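Local coordinates for hypothetical protein PH0435 (Pyrococcus horikoshii, PDB 2YV4) that is of unknown function but, as a Sua5-family protein, probably contributes to making the threonylcarbamoyl-AMP intermediate used in tRNA modification, at residues T21-V24 and K25-K28. Numbering follows the deposited sequence.
Sequences TELV and KELK
Leu27 N donates to Leu23 O at 2.7 Å and Lys28 N to Val24 O at 2.8 Å, two consecutive rungs of the i to i+4 hydrogen-bond ladder in the C-terminal half of amphipathic helix 13-29, which packs on the parallel sheet of this alpha/beta domain. Glu26 N donates to Glu22 O, whereas the bond from Lys25 N to Thr21 O, at 3.3 Å, is weak.

On the outward side, the same i to i+4 spacing brings two acids together: Glu22 OE1 and Glu26 OE2 stand 3.0 Å apart, their carboxylate planes perpendicular. Glu22 swings CG anti to its own N (chi1 179°) and Glu26 lays CG beside its N (chi1 -81°), which makes the chains converge. Two full negative charges so close would be costly; the salt bridge from Lys19 NZ to Glu22 OE2 probably offsets part of that cost, and one acid may be protonated.

Lys25 runs extended alongside Thr21, CE 4.0 Å from Thr21 CG2, while Thr21 OG1 turns back to Lys17 O. Leu23, Val24 and Leu27 form the apolar face, meeting Ile77 of strand 75-81; Val24 and Leu27 also touch Val34 on strand 34-38. Lys28 stretches beside Val24 toward Asn43 O, which its NZ hydrogen-bonds, and on the way its CE passes 4.0 Å from Val24 CG1.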
# COMPACT_ATOMS: atom_id res chain seq x y z
N THR A 21 -6.98 1.17 7.56
CA THR A 21 -8.35 1.66 7.59
C THR A 21 -8.36 3.10 8.12
O THR A 21 -9.02 3.98 7.56
CB THR A 21 -9.23 0.80 8.51
OG1 THR A 21 -9.16 -0.57 8.09
CG2 THR A 21 -10.69 1.27 8.46
N GLU A 22 -7.60 3.32 9.19
CA GLU A 22 -7.48 4.62 9.83
C GLU A 22 -6.88 5.67 8.89
O GLU A 22 -7.43 6.76 8.74
CB GLU A 22 -6.61 4.51 11.08
CG GLU A 22 -6.39 5.82 11.83
CD GLU A 22 -5.27 5.73 12.86
OE1 GLU A 22 -5.07 6.69 13.62
OE2 GLU A 22 -4.57 4.69 12.89
N LEU A 23 -5.76 5.33 8.26
CA LEU A 23 -5.09 6.24 7.34
C LEU A 23 -5.95 6.64 6.14
O LEU A 23 -5.96 7.81 5.74
CB LEU A 23 -3.77 5.63 6.84
CG LEU A 23 -2.59 5.64 7.82
CD1 LEU A 23 -1.42 4.87 7.21
CD2 LEU A 23 -2.18 7.08 8.13
N VAL A 24 -6.65 5.68 5.55
CA VAL A 24 -7.51 5.96 4.41
C VAL A 24 -8.52 7.05 4.78
O VAL A 24 -8.66 8.05 4.08
CB VAL A 24 -8.23 4.68 3.94
CG1 VAL A 24 -9.38 5.04 2.99
CG2 VAL A 24 -7.24 3.76 3.23
N LYS A 25 -9.22 6.86 5.90
CA LYS A 25 -10.19 7.84 6.34
C LYS A 25 -9.52 9.20 6.53
O LYS A 25 -10.04 10.22 6.09
CB LYS A 25 -10.84 7.41 7.66
CG LYS A 25 -11.79 6.24 7.52
CD LYS A 25 -12.22 5.74 8.89
CE LYS A 25 -13.10 4.50 8.78
NZ LYS A 25 -13.43 3.97 10.13
N GLU A 26 -8.36 9.20 7.17
CA GLU A 26 -7.62 10.44 7.40
C GLU A 26 -7.27 11.13 6.10
O GLU A 26 -7.48 12.34 5.95
CB GLU A 26 -6.35 10.15 8.20
CG GLU A 26 -6.56 10.01 9.70
CD GLU A 26 -5.34 9.44 10.41
OE1 GLU A 26 -4.21 9.68 9.92
OE2 GLU A 26 -5.50 8.77 11.44
N LEU A 27 -6.72 10.38 5.15
CA LEU A 27 -6.34 10.95 3.87
C LEU A 27 -7.57 11.48 3.12
O LEU A 27 -7.53 12.57 2.56
CB LEU A 27 -5.60 9.90 3.04
CG LEU A 27 -4.28 9.47 3.68
CD1 LEU A 27 -3.63 8.34 2.88
CD2 LEU A 27 -3.34 10.67 3.77
N LYS A 28 -8.66 10.72 3.13
CA LYS A 28 -9.88 11.15 2.45
C LYS A 28 -10.39 12.46 3.03
O LYS A 28 -10.70 13.39 2.29
CB LYS A 28 -10.97 10.09 2.56
CG LYS A 28 -10.88 8.94 1.57
CD LYS A 28 -12.11 8.07 1.69
CE LYS A 28 -12.12 6.93 0.69
NZ LYS A 28 -13.34 6.09 0.88